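PDB 6Y5Z: capsid protein VP1 from Human polyomavirus 12, which probably builds the T=7 icosahedral capsid of the virus from 72 pentameric units, and takes part in attachment to the host cell and entry. Local coordinates for residues I19-A24 with N267-K272; P134-G139 with S192-T197; A172-D177 with E185-D190; D244-F249 with R260-Y265. All coordinates share one frame; numbering follows the deposited sequence.

Contact 1: I19-A24 with N267-K272; sequences ITQIEA and NVQLRK
Thr20 and Ile22 exchange backbone hydrogen bonds with Leu270 and Val268, zipping 19-24 and 267-272, near the chain's two ends, into an antiparallel ladder in the large sheet of the VP1 jelly-roll sandwich, short axes 160° apart. Each of these two hydrogen-bonded pairs closes a ring of two N-H...O=C bonds; Leu270 N reaches Thr20 O at 2.8 Å, and Val268 N reaches Ile22 O at the same length. At the non-hydrogen-bonded Gln21, CA-H leans on Val268 O (CA to O 3.3 Å), a weak supplement to the ladder.

A chain of amides lies on the face bearing Gln21, Gln269 and Asn267. The Gln21 chain bends at chi2 (-79°), which folds its amide back over the neighbouring strand between the two others. There Gln21 OE1 accepts from Gln269 NE2 at 3.0 Å in the carbonyl plane, while Gln21 NE2 donates a hydrogen bond to Asn267 OD1 at 2.7 Å, from above that carbonyl's plane. NE2 also donates to a water (2.9 Å) that in turn donates to Asn267 O. Glutamine suits the central place, since one amide end accepts and the other donates.

Apolar contacts occupy the face of Thr20, Ile22, Val268 and Leu270. Ile22 CG1 presses on Leu270 CD1 at 3.4 Å, a close fit for two carbons, and Leu238 of strand 237-250 packs against Ile22 and Val268.

The pairing is thus amphipathic: beta-branched and leucine side chains pack on the face toward strand 237-250, where Val268 and Leu270 are buried, while directional amide bonds fix the orientation of Gln21 on the more exposed one.

Contact 2: P134-G139 with S192-T197; sequences PLDLQG and SRNENT
Asn194 grips both the backbone N-H and C=O of Asp136: Asn194 OD1 accepts from Asp136 N at 2.8 Å, and Asn194 ND2 donates to Asp136 O at 3.0 Å. Its CG lies anti to the carbonyl carbon (chi1 -74°), bringing the amide alongside the strand edge, where it offers one acceptor and one donor much as a paired strand would. Asparagine also tolerates the positive phi of 53° as first residue of a type I turn ending at Thr197.

Asp136 returns the grip. With chi1 at -64° its carboxylate swings across to the loop, and OD2 takes Asn194 N at 2.8 Å on the anti side, while Arg193 CB packs against the same oxygen. The extended Arg193 side chain carries its guanidinium past the carboxylate, nearly perpendicular to it (84°); a water accepting from Arg193 NH1 also lies within hydrogen-bonding distance of Asp136 OD1.

Leu135 brings CD1 to 3.4 Å from Asn194 OD1 and near Thr197 CG2, an apolar flank to the polar network.

Three hydrogen bonds between two residues lock the loop 192-197 to Asp136 of strand 136-139 without regular strand pairing. Asn194 ND2 also donates to Asp190 O, so it ties the loop to two backbone carbonyls.

Contact 3: A172-D177 with E185-D190; sequences AKAKLD and ETWSPD
Lys173 reaches Asp190 across the middle strand 136-139, although its CB points away from 185-190. From CB the chain goes to CG, anti to the carbonyl carbon (chi1 -56°), then bends at chi2 (-64°), and this bend turns the rest of the side chain back toward Asp190. CD comes within 3.5 Å of Asp190 OD2, and CE stays close at 3.6 Å, both packing beside the oxygen. NZ closes a salt bridge to Asp190 OD2 at 2.9 Å, on the syn side but 31° out of the carboxylate plane; the two side chains cross at about a right angle. Lysine suits the place because its long flexible chain can set out with its CB pointing away and still bring its charge to Asp190. The ammonium also donates to Gln138 OE1 on the strand between, and Asp190 OD1 bonds to Ser192 OG, so both charged groups are shared with further polar partners.

The second point of contact is apolar. Ala174 CB meets the six-membered ring of Trp187 obliquely, 3.5 Å from CH2, and Ala172 O lies at the ring edge, 3.8 Å from CZ3. The small methyl of alanine lets the broad indole come this close, while Trp187 NE1 is satisfied by Ile153 O.

Within this chain, strands 173-175 and 187-189 are the outer members of a three-stranded antiparallel sheet, with 136-139 between them. Ala174 and Trp187 meet across it on the side of Leu137, which packs on Trp187, and Lys173 reaches Asp190, just past 187-189, on the side of Gln138. Beyond 187-189 lies a neighbouring subunit, whose Asn100 bonds Ser188.

Contact 4: D244-F249 with R260-Y265; sequences DVMGWF and RGLPRY
Asp244 and Arg264 form a side-on, two-pronged salt bridge. Arg264 NH1 meets Asp244 OD1 at 2.8 Å and Arg264 NE meets Asp244 OD2 at 2.9 Å, both on the syn sides, with the two planes turned 35° apart. A bend at chi3 (-73°) in Arg264 presents this NE edge. Such a matched pair probably suits a buried site, where each charge would offset the other; Asp244 OD1 also accepts from His126 ND1, and a water donates to both Asp244 OD2 and Leu262 O.

Among backbone bonds, Met246 N to Arg260 O (2.8 Å) and Arg260 N to Gly247 O (2.9 Å) join the strands, and Leu262 N adds a longer bond to Asp244 O. Gly261 CA comes within 3.1 Å of Asp244 O, where lack of a side chain permits the approach. Gly247 adopts a positive phi (133°) that would bring a CB against the preceding carbonyl oxygen.

The apolar part is Met246 CG against Leu262 CD1, 3.7 Å apart.

These residues belong to the antiparallel hairpin of strands 237-250 and 257-276. Val96 of strand 83-96 packs on Asp244, Leu262 and Arg264, strand 124-131 contributes His126, and Arg260 NH1 reaches Gln166 O of a neighbouring subunit.

Contacts 1 and 4 lie in the same large antiparallel sheet, sharing strand 257-276, which pairs with strand 9-26 in the former and strand 237-250 in the latter. Their centres are 25 Å apart, yet Glu23 OE2 meets Tyr265 OH at 2.6 Å where they adjoin. Contacts 2 and 3, centres 8 Å apart, gather round the small three-stranded sheet, contact 2 joining it to the loop 192-197, with centres 20 to 26 Å from those of the other two. Along the chain come 134-139, contact 3, 192-197 and contact 4; contact 1 brackets them all, tying the chain's two ends together. All four contacts touch neighbouring subunits, contact 1 only through Glu23, helping build the pentamer.

Contact 1: I19-A24 with N267-K272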
loop_
_atom_site.group_PDB
_atom_site.type_symbol
_atom_site.label_atom_id
_atom_site.label_comp_id
_atom_site.label_asym_id
_atom_site.label_seq_id
_atom_site.Cartn_x
_atom_site.Cartn_y
_atom_site.Cartn_z
ATOM N N ILE D 19 10.956 35.848 -10.262
ATOM C CA ILE D 19 10.728 34.383 -10.411
ATOM C C ILE D 19 11.348 33.928 -11.733
ATOM O O ILE D 19 11.312 34.708 -12.722
ATOM C CB ILE D 19 9.226 34.048 -10.373
ATOM C CG1 ILE D 19 8.582 34.462 -9.052
ATOM C CG2 ILE D 19 8.969 32.578 -10.681
ATOM C CD1 ILE D 19 9.061 33.679 -7.860
ATOM N N THR D 20 11.873 32.704 -11.770
ATOM C CA THR D 20 12.248 32.016 -13.031
ATOM C C THR D 20 11.903 30.536 -12.868
ATOM O O THR D 20 11.759 30.090 -11.711
ATOM C CB THR D 20 13.697 32.347 -13.413
ATOM O OG1 THR D 20 13.844 32.082 -14.810
ATOM C CG2 THR D 20 14.734 31.584 -12.618
ATOM N N GLN D 21 11.663 29.836 -13.977
ATOM C CA GLN D 21 11.480 28.360 -14.015
ATOM C C GLN D 21 12.672 27.797 -14.792
ATOM O O GLN D 21 13.036 28.383 -15.825
ATOM C CB GLN D 21 10.155 27.932 -14.668
ATOM C CG GLN D 21 8.887 28.456 -13.986
ATOM C CD GLN D 21 8.434 27.738 -12.730
ATOM O OE1 GLN D 21 7.803 28.324 -11.841
ATOM N NE2 GLN D 21 8.728 26.450 -12.645
ATOM N N ILE D 22 13.291 26.742 -14.278
ATOM C CA ILE D 22 14.433 26.048 -14.935
ATOM C C ILE D 22 13.960 24.624 -15.190
ATOM O O ILE D 22 13.576 23.946 -14.205
ATOM C CB ILE D 22 15.667 26.060 -14.020
ATOM C CG1 ILE D 22 16.130 27.489 -13.719
ATOM C CG2 ILE D 22 16.776 25.217 -14.613
ATOM C CD1 ILE D 22 16.507 28.284 -14.951
ATOM N N GLU D 23 14.019 24.151 -16.427
ATOM C CA GLU D 23 13.634 22.760 -16.719
ATOM C C GLU D 23 14.824 22.010 -17.302
ATOM O O GLU D 23 15.709 22.619 -17.934
ATOM C CB GLU D 23 12.375 22.754 -17.586
ATOM C CG GLU D 23 12.601 23.027 -19.046
ATOM C CD GLU D 23 11.340 22.882 -19.897
ATOM O OE1 GLU D 23 11.456 23.150 -21.112
ATOM O OE2 GLU D 23 10.229 22.518 -19.361
ATOM N N ALA D 24 14.868 20.710 -17.048
ATOM C CA ALA D 24 15.933 19.830 -17.563
ATOM C C ALA D 24 15.432 18.398 -17.581
ATOM O O ALA D 24 14.634 18.027 -16.701
ATOM C CB ALA D 24 17.165 19.961 -16.722
ATOM N N ASN D 267 11.263 20.470 -13.333
ATOM C CA ASN D 267 10.897 21.889 -13.564
ATOM C C ASN D 267 10.919 22.560 -12.202
ATOM O O ASN D 267 10.012 22.309 -11.396
ATOM C CB ASN D 267 9.552 22.056 -14.265
ATOM C CG ASN D 267 9.310 23.499 -14.669
ATOM O OD1 ASN D 267 9.792 24.408 -14.019
ATOM N ND2 ASN D 267 8.658 23.720 -15.795
ATOM N N VAL D 268 11.946 23.360 -11.973
ATOM C CA VAL D 268 12.201 24.005 -10.656
ATOM C C VAL D 268 11.764 25.457 -10.722
ATOM O O VAL D 268 12.187 26.189 -11.659
ATOM C CB VAL D 268 13.671 23.879 -10.232
ATOM C CG1 VAL D 268 13.930 24.529 -8.881
ATOM C CG2 VAL D 268 14.092 22.421 -10.217
ATOM N N GLN D 269 10.940 25.859 -9.761
ATOM C CA GLN D 269 10.529 27.271 -9.598
ATOM C C GLN D 269 11.528 27.945 -8.664
ATOM O O GLN D 269 11.755 27.432 -7.550
ATOM C CB GLN D 269 9.122 27.356 -9.015
ATOM C CG GLN D 269 8.687 28.783 -8.786
ATOM C CD GLN D 269 7.262 28.826 -8.290
ATOM O OE1 GLN D 269 7.017 28.968 -7.094
ATOM N NE2 GLN D 269 6.320 28.623 -9.202
ATOM N N LEU D 270 12.143 29.032 -9.118
ATOM C CA LEU D 270 13.093 29.790 -8.277
ATOM C C LEU D 270 12.603 31.211 -8.077
ATOM O O LEU D 270 11.912 31.762 -8.944
ATOM C CB LEU D 270 14.490 29.763 -8.890
ATOM C CG LEU D 270 15.020 28.337 -9.049
ATOM C CD1 LEU D 270 15.012 27.907 -10.490
ATOM C CD2 LEU D 270 16.381 28.168 -8.433
ATOM N N ARG D 271 12.996 31.784 -6.955
ATOM C CA ARG D 271 12.691 33.194 -6.645
ATOM C C ARG D 271 13.949 33.862 -6.108
ATOM O O ARG D 271 14.834 33.201 -5.516
ATOM C CB ARG D 271 11.513 33.282 -5.674
ATOM C CG ARG D 271 11.861 32.847 -4.265
ATOM C CD ARG D 271 10.636 32.899 -3.368
ATOM N NE ARG D 271 10.946 32.259 -2.107
ATOM C CZ ARG D 271 10.042 31.801 -1.246
ATOM N NH1 ARG D 271 8.757 31.972 -1.487
ATOM N NH2 ARG D 271 10.427 31.225 -0.125
ATOM N N LYS D 272 14.042 35.172 -6.284
ATOM C CA LYS D 272 15.191 35.922 -5.743
ATOM C C LYS D 272 14.983 36.117 -4.241
ATOM O O LYS D 272 13.896 36.556 -3.828
ATOM C CB LYS D 272 15.323 37.266 -6.459
ATOM C CG LYS D 272 15.603 37.145 -7.947
ATOM C CD LYS D 272 15.701 38.498 -8.607
ATOM C CE LYS D 272 15.798 38.396 -10.110
ATOM N NZ LYS D 272 15.687 39.734 -10.736
HETATM O O HOH W 1 7.819 24.065 -11.263
#

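Contact 2: P134-G139 with S192-T197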
loop_
_atom_site.group_PDB
_atom_site.type_symbol
_atom_site.label_atom_id
_atom_site.label_comp_id
_atom_site.label_asym_id
_atom_site.label_seq_id
_atom_site.Cartn_x
_atom_site.Cartn_y
_atom_site.Cartn_z
ATOM N N PRO D 134 26.548 20.755 -4.912
ATOM C CA PRO D 134 26.474 19.332 -5.212
ATOM C C PRO D 134 25.914 18.526 -4.031
ATOM O O PRO D 134 26.111 18.884 -2.872
ATOM C CB PRO D 134 27.931 18.955 -5.499
ATOM C CG PRO D 134 28.572 20.276 -5.932
ATOM C CD PRO D 134 27.895 21.324 -5.084
ATOM N N LEU D 135 25.216 17.453 -4.365
ATOM C CA LEU D 135 24.685 16.492 -3.368
ATOM C C LEU D 135 25.855 15.912 -2.556
ATOM O O LEU D 135 26.838 15.429 -3.144
ATOM C CB LEU D 135 23.893 15.404 -4.106
ATOM C CG LEU D 135 23.327 14.284 -3.230
ATOM C CD1 LEU D 135 22.190 14.811 -2.385
ATOM C CD2 LEU D 135 22.848 13.129 -4.095
ATOM N N ASP D 136 25.755 15.957 -1.234
ATOM C CA ASP D 136 26.739 15.309 -0.329
ATOM C C ASP D 136 26.455 13.804 -0.279
ATOM O O ASP D 136 25.257 13.425 -0.119
ATOM C CB ASP D 136 26.685 15.908 1.071
ATOM C CG ASP D 136 27.093 17.371 1.111
ATOM O OD1 ASP D 136 28.228 17.657 0.660
ATOM O OD2 ASP D 136 26.277 18.212 1.564
ATOM N N LEU D 137 27.492 12.985 -0.449
ATOM C CA LEU D 137 27.402 11.506 -0.488
ATOM C C LEU D 137 28.154 10.910 0.703
ATOM O O LEU D 137 29.236 11.414 1.099
ATOM C CB LEU D 137 27.984 10.965 -1.795
ATOM C CG LEU D 137 27.313 11.438 -3.082
ATOM C CD1 LEU D 137 28.087 10.930 -4.292
ATOM C CD2 LEU D 137 25.869 10.977 -3.133
ATOM N N GLN D 138 27.606 9.820 1.228
ATOM C CA GLN D 138 28.214 9.001 2.289
ATOM C C GLN D 138 28.500 7.639 1.669
ATOM O O GLN D 138 27.571 7.015 1.090
ATOM C CB GLN D 138 27.290 8.915 3.495
ATOM C CG GLN D 138 27.683 7.814 4.473
ATOM C CD GLN D 138 28.972 8.099 5.200
ATOM O OE1 GLN D 138 29.094 9.124 5.864
ATOM N NE2 GLN D 138 29.881 7.133 5.177
ATOM N N GLY D 139 29.750 7.198 1.738
ATOM C CA GLY D 139 30.121 5.883 1.213
ATOM C C GLY D 139 29.682 4.761 2.123
ATOM O O GLY D 139 29.725 4.904 3.341
ATOM N N SER D 192 23.679 13.683 7.171
ATOM C CA SER D 192 24.433 14.514 8.138
ATOM C C SER D 192 24.919 15.799 7.466
ATOM O O SER D 192 25.363 16.689 8.201
ATOM C CB SER D 192 25.586 13.756 8.747
ATOM O OG SER D 192 26.680 13.621 7.853
ATOM N N ARG D 193 24.848 15.896 6.133
ATOM C CA ARG D 193 25.175 17.146 5.400
ATOM C C ARG D 193 23.937 17.553 4.604
ATOM O O ARG D 193 22.814 17.514 5.195
ATOM C CB ARG D 193 26.464 16.918 4.617
ATOM C CG ARG D 193 27.597 16.522 5.550
ATOM C CD ARG D 193 28.920 16.397 4.819
ATOM N NE ARG D 193 29.961 16.099 5.792
ATOM C CZ ARG D 193 31.262 16.108 5.523
ATOM N NH1 ARG D 193 31.669 16.373 4.306
ATOM N NH2 ARG D 193 32.140 15.842 6.477
ATOM N N ASN D 194 24.104 17.997 3.362
ATOM C CA ASN D 194 22.969 18.400 2.486
ATOM C C ASN D 194 22.065 19.425 3.185
ATOM O O ASN D 194 20.817 19.362 3.008
ATOM C CB ASN D 194 22.189 17.159 2.049
ATOM C CG ASN D 194 22.964 16.373 1.014
ATOM O OD1 ASN D 194 23.403 16.938 0.001
ATOM N ND2 ASN D 194 23.186 15.097 1.281
ATOM N N GLU D 195 22.641 20.397 3.894
ATOM C CA GLU D 195 21.836 21.467 4.536
ATOM C C GLU D 195 21.145 22.304 3.445
ATOM O O GLU D 195 20.060 22.867 3.712
ATOM C CB GLU D 195 22.688 22.348 5.439
ATOM C CG GLU D 195 21.859 23.345 6.230
ATOM N N ASN D 196 21.755 22.384 2.268
ATOM C CA ASN D 196 21.325 23.268 1.163
ATOM C C ASN D 196 20.851 22.438 -0.031
ATOM O O ASN D 196 20.842 22.956 -1.158
ATOM C CB ASN D 196 22.491 24.184 0.788
ATOM C CG ASN D 196 22.088 25.368 -0.060
ATOM O OD1 ASN D 196 20.996 25.906 0.132
ATOM N ND2 ASN D 196 22.977 25.769 -0.969
ATOM N N THR D 197 20.381 21.215 0.215
ATOM C CA THR D 197 19.822 20.313 -0.814
ATOM C C THR D 197 18.619 19.607 -0.208
ATOM O O THR D 197 18.665 19.304 0.977
ATOM C CB THR D 197 20.855 19.281 -1.291
ATOM O OG1 THR D 197 21.852 19.979 -2.057
ATOM C CG2 THR D 197 20.236 18.193 -2.140
HETATM O O HOH W 2 24.209 19.442 -0.935
HETATM O O HOH W 3 30.364 16.121 1.680
#

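Contact 3: A172-D177 with E185-D190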
loop_
_atom_site.group_PDB
_atom_site.type_symbol
_atom_site.label_atom_id
_atom_site.label_comp_id
_atom_site.label_asym_id
_atom_site.label_seq_id
_atom_site.Cartn_x
_atom_site.Cartn_y
_atom_site.Cartn_z
ATOM N N ALA D 172 34.200 8.335 4.827
ATOM C CA ALA D 172 33.840 8.086 3.412
ATOM C C ALA D 172 32.872 9.161 2.919
ATOM O O ALA D 172 31.671 8.883 2.758
ATOM C CB ALA D 172 33.291 6.701 3.245
ATOM N N LYS D 173 33.370 10.382 2.753
ATOM C CA LYS D 173 32.563 11.544 2.333
ATOM C C LYS D 173 32.984 11.957 0.938
ATOM O O LYS D 173 34.189 12.025 0.657
ATOM C CB LYS D 173 32.735 12.737 3.267
ATOM C CG LYS D 173 32.439 12.473 4.727
ATOM C CD LYS D 173 30.984 12.116 4.970
ATOM C CE LYS D 173 30.616 12.203 6.430
ATOM N NZ LYS D 173 29.218 11.805 6.701
ATOM N N ALA D 174 32.020 12.308 0.104
ATOM C CA ALA D 174 32.290 12.850 -1.237
ATOM C C ALA D 174 31.125 13.738 -1.675
ATOM O O ALA D 174 30.120 13.841 -0.957
ATOM C CB ALA D 174 32.545 11.737 -2.219
ATOM N N LYS D 175 31.324 14.458 -2.763
ATOM C CA LYS D 175 30.280 15.284 -3.408
ATOM C C LYS D 175 29.960 14.715 -4.781
ATOM O O LYS D 175 30.881 14.285 -5.483
ATOM C CB LYS D 175 30.773 16.728 -3.485
ATOM C CG LYS D 175 30.912 17.379 -2.118
ATOM C CD LYS D 175 31.533 18.741 -2.101
ATOM C CE LYS D 175 31.716 19.208 -0.674
ATOM N NZ LYS D 175 31.813 20.682 -0.570
ATOM N N LEU D 176 28.679 14.722 -5.167
ATOM C CA LEU D 176 28.256 14.207 -6.480
ATOM C C LEU D 176 28.576 15.279 -7.525
ATOM O O LEU D 176 27.721 16.140 -7.784
ATOM C CB LEU D 176 26.774 13.840 -6.439
ATOM C CG LEU D 176 26.198 13.307 -7.751
ATOM C CD1 LEU D 176 27.061 12.193 -8.335
ATOM C CD2 LEU D 176 24.764 12.833 -7.551
ATOM N N ASP D 177 29.781 15.204 -8.096
ATOM C CA ASP D 177 30.317 16.285 -8.962
ATOM C C ASP D 177 30.623 15.766 -10.368
ATOM O O ASP D 177 31.165 16.538 -11.166
ATOM C CB ASP D 177 31.521 16.936 -8.290
ATOM C CG ASP D 177 32.701 16.015 -8.067
ATOM O OD1 ASP D 177 32.654 14.835 -8.511
ATOM O OD2 ASP D 177 33.654 16.468 -7.406
ATOM N N GLU D 185 25.784 1.735 -5.887
ATOM C CA GLU D 185 26.001 0.635 -4.906
ATOM C C GLU D 185 27.043 1.028 -3.852
ATOM O O GLU D 185 27.155 0.301 -2.881
ATOM C CB GLU D 185 26.302 -0.702 -5.586
ATOM C CG GLU D 185 27.686 -0.781 -6.161
ATOM C CD GLU D 185 28.064 -2.144 -6.662
ATOM O OE1 GLU D 185 27.255 -2.776 -7.400
ATOM O OE2 GLU D 185 29.191 -2.575 -6.324
ATOM N N THR D 186 27.746 2.157 -3.993
ATOM C CA THR D 186 28.773 2.562 -2.999
ATOM C C THR D 186 28.425 3.885 -2.328
ATOM O O THR D 186 29.191 4.279 -1.476
ATOM C CB THR D 186 30.193 2.640 -3.596
ATOM O OG1 THR D 186 30.321 3.729 -4.515
ATOM C CG2 THR D 186 30.595 1.357 -4.281
ATOM N N TRP D 187 27.369 4.587 -2.736
ATOM C CA TRP D 187 27.139 5.982 -2.264
ATOM C C TRP D 187 25.665 6.224 -1.944
ATOM O O TRP D 187 24.807 5.974 -2.827
ATOM C CB TRP D 187 27.576 6.998 -3.325
ATOM C CG TRP D 187 29.031 7.024 -3.678
ATOM C CD1 TRP D 187 29.582 6.663 -4.863
ATOM C CD2 TRP D 187 30.109 7.488 -2.848
ATOM N NE1 TRP D 187 30.938 6.876 -4.838
ATOM C CE2 TRP D 187 31.287 7.391 -3.620
ATOM C CE3 TRP D 187 30.187 7.999 -1.552
ATOM C CZ2 TRP D 187 32.531 7.756 -3.098
ATOM C CZ3 TRP D 187 31.421 8.319 -1.029
ATOM C CH2 TRP D 187 32.570 8.227 -1.812
ATOM N N SER D 188 25.413 6.773 -0.768
ATOM C CA SER D 188 24.083 7.177 -0.269
ATOM C C SER D 188 24.076 8.685 -0.173
ATOM O O SER D 188 25.095 9.279 0.176
ATOM C CB SER D 188 23.829 6.597 1.091
ATOM O OG SER D 188 23.818 5.192 1.053
ATOM N N PRO D 189 22.924 9.352 -0.338
ATOM C CA PRO D 189 22.819 10.753 0.056
ATOM C C PRO D 189 23.137 10.843 1.547
ATOM O O PRO D 189 22.705 9.977 2.322
ATOM C CB PRO D 189 21.388 11.186 -0.257
ATOM C CG PRO D 189 20.791 10.042 -1.019
ATOM C CD PRO D 189 21.666 8.818 -0.873
ATOM N N ASP D 190 23.958 11.819 1.924
ATOM C CA ASP D 190 24.456 11.954 3.307
ATOM C C ASP D 190 23.466 12.760 4.154
ATOM O O ASP D 190 23.318 13.985 3.973
ATOM C CB ASP D 190 25.827 12.623 3.300
ATOM C CG ASP D 190 26.470 12.677 4.674
ATOM O OD1 ASP D 190 25.815 12.258 5.673
ATOM O OD2 ASP D 190 27.621 13.109 4.733
#

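Contact 4: D244-F249 with R260-Y265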
loop_
_atom_site.group_PDB
_atom_site.type_symbol
_atom_site.label_atom_id
_atom_site.label_comp_id
_atom_site.label_asym_id
_atom_site.label_seq_id
_atom_site.Cartn_x
_atom_site.Cartn_y
_atom_site.Cartn_z
ATOM N N ASP D 244 17.122 6.368 -11.352
ATOM C CA ASP D 244 15.802 5.729 -11.530
ATOM C C ASP D 244 15.982 4.376 -12.197
ATOM O O ASP D 244 15.740 4.239 -13.408
ATOM C CB ASP D 244 14.879 6.665 -12.304
ATOM C CG ASP D 244 14.556 7.899 -11.489
ATOM O OD1 ASP D 244 13.788 7.759 -10.510
ATOM O OD2 ASP D 244 15.114 9.009 -11.798
ATOM N N VAL D 245 16.370 3.397 -11.384
ATOM C CA VAL D 245 16.494 1.970 -11.787
ATOM C C VAL D 245 15.105 1.344 -11.717
ATOM O O VAL D 245 14.503 1.365 -10.630
ATOM C CB VAL D 245 17.456 1.196 -10.870
ATOM C CG1 VAL D 245 17.450 -0.292 -11.210
ATOM C CG2 VAL D 245 18.863 1.772 -10.951
ATOM N N MET D 246 14.639 0.747 -12.811
ATOM C CA MET D 246 13.286 0.148 -12.904
ATOM C C MET D 246 13.317 -1.363 -12.691
ATOM O O MET D 246 12.246 -1.944 -12.525
ATOM C CB MET D 246 12.677 0.436 -14.273
ATOM C CG MET D 246 12.474 1.902 -14.538
ATOM S SD MET D 246 11.309 2.666 -13.389
ATOM C CE MET D 246 9.783 1.801 -13.768
ATOM N N GLY D 247 14.499 -1.979 -12.678
ATOM C CA GLY D 247 14.641 -3.427 -12.527
ATOM C C GLY D 247 15.598 -3.969 -13.550
ATOM O O GLY D 247 16.435 -3.179 -14.066
ATOM N N TRP D 248 15.446 -5.244 -13.867
ATOM C CA TRP D 248 16.315 -5.935 -14.852
ATOM C C TRP D 248 15.507 -6.378 -16.061
ATOM O O TRP D 248 14.397 -6.926 -15.919
ATOM C CB TRP D 248 17.066 -7.118 -14.226
ATOM C CG TRP D 248 17.999 -6.679 -13.144
ATOM C CD1 TRP D 248 19.173 -5.996 -13.276
ATOM C CD2 TRP D 248 17.812 -6.875 -11.738
ATOM N NE1 TRP D 248 19.734 -5.760 -12.047
ATOM C CE2 TRP D 248 18.904 -6.268 -11.087
ATOM C CE3 TRP D 248 16.823 -7.506 -10.971
ATOM C CZ2 TRP D 248 19.018 -6.262 -9.697
ATOM C CZ3 TRP D 248 16.942 -7.506 -9.602
ATOM C CH2 TRP D 248 18.024 -6.894 -8.981
ATOM N N PHE D 249 16.128 -6.207 -17.219
ATOM C CA PHE D 249 15.666 -6.702 -18.534
ATOM C C PHE D 249 16.361 -8.026 -18.821
ATOM O O PHE D 249 17.565 -8.125 -18.549
ATOM C CB PHE D 249 16.016 -5.658 -19.591
ATOM C CG PHE D 249 15.614 -5.999 -21.001
ATOM C CD1 PHE D 249 16.506 -6.629 -21.858
ATOM C CD2 PHE D 249 14.366 -5.651 -21.503
ATOM C CE1 PHE D 249 16.139 -6.953 -23.150
ATOM C CE2 PHE D 249 14.017 -5.945 -22.808
ATOM C CZ PHE D 249 14.901 -6.610 -23.631
ATOM N N ARG D 260 17.782 -1.716 -16.237
ATOM C CA ARG D 260 17.057 -0.737 -17.084
ATOM C C ARG D 260 16.733 0.484 -16.233
ATOM O O ARG D 260 16.104 0.306 -15.153
ATOM C CB ARG D 260 15.797 -1.368 -17.680
ATOM C CG ARG D 260 14.876 -0.412 -18.429
ATOM C CD ARG D 260 15.561 0.326 -19.552
ATOM N NE ARG D 260 14.636 0.920 -20.515
ATOM C CZ ARG D 260 14.922 1.951 -21.301
ATOM N NH1 ARG D 260 16.096 2.564 -21.241
ATOM N NH2 ARG D 260 14.022 2.357 -22.182
ATOM N N GLY D 261 17.077 1.673 -16.734
ATOM C CA GLY D 261 16.767 2.961 -16.096
ATOM C C GLY D 261 15.934 3.838 -17.016
ATOM O O GLY D 261 15.847 3.560 -18.218
ATOM N N LEU D 262 15.324 4.886 -16.473
ATOM C CA LEU D 262 14.488 5.819 -17.260
ATOM C C LEU D 262 14.932 7.234 -16.948
ATOM O O LEU D 262 15.447 7.542 -15.864
ATOM C CB LEU D 262 12.999 5.617 -16.935
ATOM C CG LEU D 262 12.361 4.345 -17.497
ATOM C CD1 LEU D 262 10.922 4.212 -17.015
ATOM C CD2 LEU D 262 12.427 4.318 -19.017
ATOM N N PRO D 263 14.717 8.156 -17.899
ATOM C CA PRO D 263 15.064 9.557 -17.698
ATOM C C PRO D 263 14.123 10.234 -16.711
ATOM O O PRO D 263 13.003 9.799 -16.556
ATOM C CB PRO D 263 14.906 10.227 -19.066
ATOM C CG PRO D 263 14.484 9.124 -20.003
ATOM C CD PRO D 263 14.098 7.912 -19.200
ATOM N N ARG D 264 14.606 11.312 -16.114
ATOM C CA ARG D 264 13.810 12.138 -15.195
ATOM C C ARG D 264 13.782 13.578 -15.692
ATOM O O ARG D 264 14.844 14.158 -15.980
ATOM C CB ARG D 264 14.378 12.036 -13.780
ATOM C CG ARG D 264 13.665 12.904 -12.759
ATOM C CD ARG D 264 14.192 12.666 -11.358
ATOM N NE ARG D 264 13.811 11.393 -10.737
ATOM C CZ ARG D 264 12.732 11.183 -9.986
ATOM N NH1 ARG D 264 12.515 9.991 -9.448
ATOM N NH2 ARG D 264 11.849 12.156 -9.806
ATOM N N TYR D 265 12.595 14.154 -15.657
ATOM C CA TYR D 265 12.340 15.589 -15.893
ATOM C C TYR D 265 12.309 16.341 -14.568
ATOM O O TYR D 265 11.741 15.834 -13.558
ATOM C CB TYR D 265 10.987 15.751 -16.574
ATOM C CG TYR D 265 10.559 17.164 -16.829
ATOM C CD1 TYR D 265 11.143 17.927 -17.823
ATOM C CD2 TYR D 265 9.570 17.739 -16.056
ATOM C CE1 TYR D 265 10.734 19.238 -18.048
ATOM C CE2 TYR D 265 9.112 19.022 -16.304
ATOM C CZ TYR D 265 9.721 19.787 -17.272
ATOM O OH TYR D 265 9.221 21.056 -17.461
HETATM O O HOH W 4 16.837 8.947 -13.961
#